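Local coordinates for Acarbose/maltose binding protein GacH (Streptomyces glaucescens, PDB 3K01) that binds acarbose and an acarbose homolog, and probably maltose, as the extracellular solute receptor of an ABC transporter, at residues 69-74 / 92-97; 244-249 / 264-269; 220-225 / 395-400. All blocks are in the same frame, centred on the assembly; numbering follows the deposited sequence.

Contact 1 of 3, residues 69-74 / 92-97; sequences EANAKF and VAWVAD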
# COMPACT_ATOMS: atom_id res chain seq x y z
N GLU A 69 0.70 -12.26 -11.36
CA GLU A 69 -0.04 -12.87 -12.46
C GLU A 69 -1.56 -12.74 -12.31
O GLU A 69 -2.32 -12.98 -13.26
CB GLU A 69 0.29 -14.36 -12.58
CG GLU A 69 1.72 -14.57 -13.02
CD GLU A 69 2.13 -16.02 -13.03
OE1 GLU A 69 1.24 -16.90 -13.06
OE2 GLU A 69 3.36 -16.28 -13.04
N ALA A 70 -1.99 -12.35 -11.12
CA ALA A 70 -3.41 -12.49 -10.73
C ALA A 70 -4.33 -11.52 -11.47
O ALA A 70 -5.47 -11.88 -11.84
CB ALA A 70 -3.56 -12.36 -9.21
N ASN A 71 -3.88 -10.29 -11.69
CA ASN A 71 -4.73 -9.30 -12.37
C ASN A 71 -5.11 -9.76 -13.77
O ASN A 71 -6.29 -9.79 -14.13
CB ASN A 71 -4.04 -7.92 -12.36
CG ASN A 71 -4.92 -6.81 -12.92
OD1 ASN A 71 -5.22 -6.79 -14.10
ND2 ASN A 71 -5.30 -5.85 -12.08
N ALA A 72 -4.12 -10.16 -14.55
CA ALA A 72 -4.37 -10.64 -15.90
C ALA A 72 -5.15 -11.95 -15.91
O ALA A 72 -6.04 -12.14 -16.73
CB ALA A 72 -3.05 -10.78 -16.67
N LYS A 73 -4.84 -12.86 -14.99
CA LYS A 73 -5.53 -14.14 -14.96
C LYS A 73 -7.03 -13.93 -14.71
O LYS A 73 -7.88 -14.54 -15.34
CB LYS A 73 -4.92 -15.04 -13.89
CG LYS A 73 -5.37 -16.49 -13.93
CD LYS A 73 -4.89 -17.27 -12.71
CE LYS A 73 -5.33 -18.74 -12.72
NZ LYS A 73 -4.77 -19.51 -13.85
N PHE A 74 -7.35 -13.01 -13.79
CA PHE A 74 -8.74 -12.76 -13.44
C PHE A 74 -9.46 -12.09 -14.60
O PHE A 74 -10.57 -12.50 -14.99
CB PHE A 74 -8.87 -11.91 -12.16
CG PHE A 74 -10.29 -11.57 -11.82
CD1 PHE A 74 -11.13 -12.55 -11.31
CD2 PHE A 74 -10.80 -10.29 -12.05
CE1 PHE A 74 -12.45 -12.25 -10.97
CE2 PHE A 74 -12.12 -9.98 -11.73
CZ PHE A 74 -12.95 -10.98 -11.20
N VAL A 92 -5.77 -2.97 -3.48
CA VAL A 92 -6.64 -1.80 -3.33
C VAL A 92 -6.96 -1.10 -4.66
O VAL A 92 -8.10 -0.69 -4.88
CB VAL A 92 -6.12 -0.79 -2.29
CG1 VAL A 92 -6.21 -1.35 -0.86
CG2 VAL A 92 -4.70 -0.27 -2.61
N ALA A 93 -5.98 -0.96 -5.55
CA ALA A 93 -6.21 -0.29 -6.85
C ALA A 93 -7.00 -1.19 -7.80
O ALA A 93 -7.62 -0.71 -8.76
CB ALA A 93 -4.89 0.10 -7.51
N TRP A 94 -6.98 -2.50 -7.57
CA TRP A 94 -7.64 -3.43 -8.48
C TRP A 94 -9.16 -3.38 -8.33
O TRP A 94 -9.86 -3.82 -9.24
CB TRP A 94 -7.18 -4.87 -8.30
CG TRP A 94 -5.74 -5.14 -8.60
CD1 TRP A 94 -4.77 -4.25 -8.96
CD2 TRP A 94 -5.11 -6.42 -8.46
NE1 TRP A 94 -3.57 -4.92 -9.08
CE2 TRP A 94 -3.75 -6.25 -8.79
CE3 TRP A 94 -5.57 -7.69 -8.11
CZ2 TRP A 94 -2.83 -7.31 -8.74
CZ3 TRP A 94 -4.66 -8.75 -8.07
CH2 TRP A 94 -3.31 -8.54 -8.40
N VAL A 95 -9.67 -2.89 -7.20
CA VAL A 95 -11.12 -2.80 -7.05
C VAL A 95 -11.71 -1.95 -8.17
O VAL A 95 -12.60 -2.41 -8.88
CB VAL A 95 -11.52 -2.27 -5.67
CG1 VAL A 95 -13.05 -2.14 -5.58
CG2 VAL A 95 -11.00 -3.20 -4.59
N ALA A 96 -11.22 -0.72 -8.33
CA ALA A 96 -11.74 0.14 -9.39
C ALA A 96 -11.37 -0.39 -10.77
O ALA A 96 -12.16 -0.28 -11.71
CB ALA A 96 -11.24 1.54 -9.22
N ASP A 97 -10.19 -1.00 -10.90
CA ASP A 97 -9.75 -1.60 -12.17
C ASP A 97 -10.81 -2.63 -12.59
O ASP A 97 -11.43 -2.52 -13.67
CB ASP A 97 -8.36 -2.23 -11.95
CG ASP A 97 -7.72 -2.75 -13.21
OD1 ASP A 97 -8.25 -2.51 -14.32
OD2 ASP A 97 -6.66 -3.39 -13.05
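Asn-71 lies over one face of the Trp-94 indole, between two nearly parallel helices. The axes of segments 69-74 and 92-97 run 17° apart and come no closer than 11.9 Å. The tight part is the indole. Asn-71 CB sits over its six-membered ring, 4.0 Å from the centroid, in a CH-pi contact. The amide stands almost upright on the indole, with the two planes 87° apart, and ND2 is 3.5 Å from Trp-94 CD1. Ala-70 CB meets the far end of the same ring obliquely, 3.9 Å from Trp-94 CH2. Trp-298 meets Trp-94 edge-to-face.

The looser, partly exposed side is polar. CG of Asn-71 is anti to the backbone N (chi1 -174°), which carries the amide out to Asp-97. Asn-71 ND2 donates a nearly straight hydrogen bond of 3.0 Å to Asp-97 OD2, on the anti side and tilted out of the carboxylate plane, while the oxygen lies close to the amide plane. Asp-97 OD1 forms a salt bridge with Lys-75. Helix 67-79 precedes strand 87-91, helix 92-100 follows it, and both touch its Met-88. Side-by-side helices on a central sheet are typical of the alpha/beta lobes of solute-binding proteins.

Contact 2 of 3, residues 244-249 / 264-269; sequences NMQNAF and IEDVKA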
# COMPACT_ATOMS: atom_id res chain seq x y z
N ASN A 244 19.82 -1.07 -4.34
CA ASN A 244 20.68 -0.00 -3.88
C ASN A 244 20.21 0.55 -2.53
O ASN A 244 21.01 0.82 -1.63
CB ASN A 244 20.77 1.13 -4.93
CG ASN A 244 21.72 0.81 -6.08
OD1 ASN A 244 21.41 1.08 -7.26
ND2 ASN A 244 22.85 0.26 -5.76
N MET A 245 18.91 0.72 -2.39
CA MET A 245 18.36 1.24 -1.15
C MET A 245 18.58 0.26 0.01
O MET A 245 19.09 0.65 1.05
CB MET A 245 16.87 1.47 -1.32
CG MET A 245 16.20 1.97 -0.07
SD MET A 245 14.57 2.65 -0.33
CE MET A 245 13.77 1.21 -1.03
N GLN A 246 18.23 -1.00 -0.20
CA GLN A 246 18.42 -2.01 0.85
C GLN A 246 19.89 -2.14 1.23
O GLN A 246 20.22 -2.17 2.41
CB GLN A 246 17.87 -3.38 0.43
CG GLN A 246 16.35 -3.41 0.25
CD GLN A 246 15.64 -3.07 1.52
OE1 GLN A 246 15.18 -1.93 1.72
NE2 GLN A 246 15.55 -4.03 2.42
N ASN A 247 20.78 -2.15 0.25
CA ASN A 247 22.20 -2.30 0.56
C ASN A 247 22.69 -1.09 1.34
O ASN A 247 23.49 -1.22 2.28
CB ASN A 247 23.04 -2.48 -0.71
CG ASN A 247 22.77 -3.80 -1.42
OD1 ASN A 247 22.23 -4.72 -0.85
ND2 ASN A 247 23.12 -3.86 -2.70
N ALA A 248 22.25 0.10 0.95
CA ALA A 248 22.68 1.33 1.62
C ALA A 248 22.20 1.33 3.07
O ALA A 248 22.97 1.73 3.99
CB ALA A 248 22.17 2.57 0.89
N PHE A 249 20.96 0.93 3.30
CA PHE A 249 20.43 1.00 4.65
C PHE A 249 21.01 -0.12 5.52
O PHE A 249 21.37 0.10 6.69
CB PHE A 249 18.91 0.95 4.62
CG PHE A 249 18.28 1.11 5.96
CD1 PHE A 249 18.16 2.38 6.52
CD2 PHE A 249 17.87 0.02 6.70
CE1 PHE A 249 17.57 2.54 7.77
CE2 PHE A 249 17.28 0.20 7.97
CZ PHE A 249 17.14 1.46 8.51
N ILE A 264 11.09 -5.52 6.12
CA ILE A 264 11.55 -5.76 7.49
C ILE A 264 12.47 -6.97 7.62
O ILE A 264 13.53 -6.87 8.23
CB ILE A 264 10.34 -5.85 8.45
CG1 ILE A 264 9.65 -4.47 8.59
CG2 ILE A 264 10.77 -6.40 9.81
CD1 ILE A 264 10.41 -3.45 9.38
N GLU A 265 12.08 -8.10 7.06
CA GLU A 265 12.92 -9.28 7.22
C GLU A 265 14.28 -9.10 6.55
O GLU A 265 15.32 -9.48 7.11
CB GLU A 265 12.19 -10.54 6.75
CG GLU A 265 11.05 -10.92 7.69
CD GLU A 265 11.52 -11.14 9.13
OE1 GLU A 265 12.46 -11.94 9.31
OE2 GLU A 265 10.97 -10.52 10.07
N ASP A 266 14.30 -8.50 5.36
CA ASP A 266 15.57 -8.24 4.71
C ASP A 266 16.45 -7.31 5.55
O ASP A 266 17.66 -7.52 5.67
CB ASP A 266 15.34 -7.68 3.30
CG ASP A 266 16.63 -7.53 2.51
OD1 ASP A 266 17.48 -8.45 2.52
OD2 ASP A 266 16.82 -6.48 1.87
N VAL A 267 15.86 -6.28 6.14
CA VAL A 267 16.64 -5.35 6.96
C VAL A 267 17.26 -6.10 8.13
O VAL A 267 18.42 -5.88 8.49
CB VAL A 267 15.78 -4.15 7.47
CG1 VAL A 267 16.50 -3.42 8.61
CG2 VAL A 267 15.44 -3.24 6.29
N LYS A 268 16.49 -6.99 8.74
CA LYS A 268 16.98 -7.75 9.90
C LYS A 268 18.13 -8.68 9.55
O LYS A 268 18.85 -9.13 10.45
CB LYS A 268 15.86 -8.54 10.53
CG LYS A 268 14.82 -7.79 11.27
CD LYS A 268 13.96 -8.90 11.83
CE LYS A 268 12.72 -8.47 12.45
NZ LYS A 268 11.99 -9.75 12.67
N ALA A 269 18.33 -8.96 8.27
CA ALA A 269 19.48 -9.75 7.82
C ALA A 269 20.71 -8.87 7.54
O ALA A 269 21.76 -9.35 7.15
CB ALA A 269 19.10 -10.54 6.57
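Gln-246 and Asp-266 join helix 241-251 to the short helix 264-268 at the polar end of this contact. The axes of segments 244-249 and 264-268 are 10.4 Å apart at closest, and their N-to-C directions differ by 42°.

Gln-246 can be followed outward from its backbone. CB points to the other helix and is 3.6 Å from Asp-266 OD2. CG lies anti to the carbonyl carbon (chi1 -66°) and passes the same oxygen at 3.5 Å. The chain then bends at chi2 (-60°), which folds the amide back beside the carboxylate. CD is also 3.6 Å from Asp-266 OD2. At the tip, NE2 donates a hydrogen bond of 2.8 Å to Asp-266 OD2. The bond is nearly straight. The oxygen lies almost in the amide plane, while NE2 comes to the anti side of the carboxylate, somewhat out of its plane. NE2 also touches the Val-267 methyl CG2 at 4.0 Å. Thus Asp-266 OD2 lies close to CB, CG, CD and NE2 of the glutamine. The other oxygen, Asp-266 OD1, is taken by a salt bridge with Lys-250, which probably helps to keep the carboxylate charged.

The apolar end is buried. Val-267 CG1 meets the edge of the Phe-249 ring, 3.8 Å from CE2 and close to the ring plane. Phe-273 meets the same ring with its plane nearly parallel.

The two helices pack on each other. Both touch Met-257 of strand 254-259, which joins them in sequence, and Phe-146 of strand 132-148. Neighbouring helices laid against one sheet in this way are typical of the alpha/beta lobes of solute-binding proteins.

Contact 3 of 3, residues 220-225 / 395-400; sequences RAYRVI and EAAANT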
# COMPACT_ATOMS: atom_id res chain seq x y z
N ARG A 220 6.29 21.77 -5.96
CA ARG A 220 7.10 21.74 -4.74
C ARG A 220 7.58 20.34 -4.42
O ARG A 220 8.70 20.18 -3.94
CB ARG A 220 6.35 22.28 -3.52
CG ARG A 220 6.15 23.80 -3.54
CD ARG A 220 5.73 24.29 -2.17
NE ARG A 220 4.54 23.62 -1.63
CZ ARG A 220 3.29 24.02 -1.83
NH1 ARG A 220 2.26 23.36 -1.31
NH2 ARG A 220 3.06 25.12 -2.55
N ALA A 221 6.76 19.32 -4.66
CA ALA A 221 7.19 17.95 -4.37
C ALA A 221 8.37 17.53 -5.23
O ALA A 221 9.33 16.91 -4.72
CB ALA A 221 6.03 17.01 -4.54
N TYR A 222 8.32 17.83 -6.54
CA TYR A 222 9.49 17.56 -7.36
C TYR A 222 10.71 18.36 -6.89
O TYR A 222 11.85 17.86 -6.95
CB TYR A 222 9.19 17.80 -8.83
CG TYR A 222 8.33 16.74 -9.50
CD1 TYR A 222 8.83 15.45 -9.71
CD2 TYR A 222 7.04 17.03 -9.95
CE1 TYR A 222 8.06 14.49 -10.36
CE2 TYR A 222 6.27 16.07 -10.60
CZ TYR A 222 6.79 14.80 -10.78
OH TYR A 222 6.08 13.82 -11.44
N ARG A 223 10.50 19.60 -6.45
CA ARG A 223 11.61 20.41 -5.93
C ARG A 223 12.20 19.79 -4.67
O ARG A 223 13.42 19.80 -4.51
CB ARG A 223 11.14 21.83 -5.66
CG ARG A 223 12.28 22.81 -5.38
CD ARG A 223 11.79 24.24 -5.27
NE ARG A 223 11.26 24.70 -6.55
CZ ARG A 223 10.00 25.10 -6.76
NH1 ARG A 223 9.11 25.11 -5.77
NH2 ARG A 223 9.66 25.52 -7.96
N VAL A 224 11.36 19.28 -3.78
CA VAL A 224 11.86 18.69 -2.52
C VAL A 224 12.79 17.53 -2.78
O VAL A 224 13.86 17.43 -2.15
CB VAL A 224 10.66 18.23 -1.65
CG1 VAL A 224 11.09 17.24 -0.53
CG2 VAL A 224 9.93 19.41 -1.05
N ILE A 225 12.44 16.64 -3.70
CA ILE A 225 13.28 15.47 -3.89
C ILE A 225 14.64 15.87 -4.46
O ILE A 225 15.67 15.34 -4.06
CB ILE A 225 12.60 14.35 -4.73
CG1 ILE A 225 12.37 14.75 -6.21
CG2 ILE A 225 11.32 13.87 -4.04
CD1 ILE A 225 11.85 13.60 -7.05
N GLU A 395 8.47 21.98 -15.02
CA GLU A 395 8.22 21.25 -16.25
C GLU A 395 7.83 19.81 -15.93
O GLU A 395 6.97 19.23 -16.60
CB GLU A 395 9.43 21.26 -17.19
CG GLU A 395 9.13 20.65 -18.56
CD GLU A 395 10.27 20.66 -19.53
OE1 GLU A 395 11.44 20.77 -19.09
OE2 GLU A 395 10.01 20.56 -20.76
N ALA A 396 8.45 19.21 -14.91
CA ALA A 396 8.09 17.85 -14.50
C ALA A 396 6.62 17.79 -14.09
O ALA A 396 5.90 16.87 -14.48
CB ALA A 396 8.95 17.38 -13.34
N ALA A 397 6.18 18.73 -13.28
CA ALA A 397 4.79 18.76 -12.85
C ALA A 397 3.84 18.97 -14.02
O ALA A 397 2.83 18.25 -14.16
CB ALA A 397 4.60 19.84 -11.80
N ALA A 398 4.18 19.90 -14.92
CA ALA A 398 3.38 20.14 -16.12
C ALA A 398 3.29 18.90 -17.00
O ALA A 398 2.21 18.54 -17.50
CB ALA A 398 3.99 21.31 -16.91
N ASN A 399 4.41 18.20 -17.17
CA ASN A 399 4.43 17.00 -17.99
C ASN A 399 3.56 15.91 -17.35
O ASN A 399 2.85 15.18 -18.04
CB ASN A 399 5.85 16.45 -18.11
CG ASN A 399 6.71 17.24 -19.07
OD1 ASN A 399 6.22 18.03 -19.88
ND2 ASN A 399 8.01 17.03 -18.98
N THR A 400 3.61 15.83 -16.02
CA THR A 400 2.81 14.82 -15.30
C THR A 400 1.33 15.15 -15.52
O THR A 400 0.52 14.28 -15.83
CB THR A 400 3.15 14.79 -13.80
OG1 THR A 400 4.57 14.67 -13.62
CG2 THR A 400 2.52 13.57 -13.13
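Tyr-222 of helix 216-230 reaches across to Ala-396, Ala-397 and Thr-400 of helix 393-407. This is helix-helix packing in a solute-binding protein fold, and it brings in the C-terminal helix. Segments 220-225 and 395-400 are 170 residues apart at their closest ends. The segment axes are 9.5 Å apart and run at 131°, closer to antiparallel than to parallel.

The apolar contacts are made by the tyrosine ring. Ala-396 CB stands over the centre of one face, 3.8 Å from the ring centroid and only 8° off its normal, in a CH-pi contact. Ala-397 CB is farther off, 4.2 Å from Tyr-222 CD2. The small alanines let the ring lie close to the helix backbone, with Tyr-222 CE2 3.8 Å from Ala-397 N. Phe-192 stacks on Tyr-222, and Gln-382 of helix 376-387 touches both Tyr-222 and Thr-400.

The polar contacts form a short chain of hydrogen bonds. Tyr-222 CG is anti to its carbonyl carbon (chi1 -75°), which directs the ring across the interface and brings OH to the threonine. Tyr-222 OH donates a hydrogen bond of 2.8 Å to Thr-400 OG1. Thr-400 OG1 in turn donates to Ala-396 O, one helical turn back, at 2.7 Å. Ala-396 O therefore takes two bonds, and Thr-400 N and Thr-400 OG1 reach it from opposite faces of its carbonyl plane.

How the contacts relate
From the N terminus, contact 1 comes first. It closes a short loop of 17 residues that includes strand 87-91, and it ends before the others begin. Residues 220-225 then open contact 3, which closes only at 395-400, near the C terminus. Contact 2 closes its own short loop around strand 254-259 and is nested wholly inside that long one. No two loops cross. Contacts 1 and 2 each join neighbouring helices on either side of one strand in sequence. Contact 3 instead ties helix 216-230 to helix 393-407 at the C-terminal end of the chain. The three centres are about 28 to 29 Å apart, and no two contacts touch.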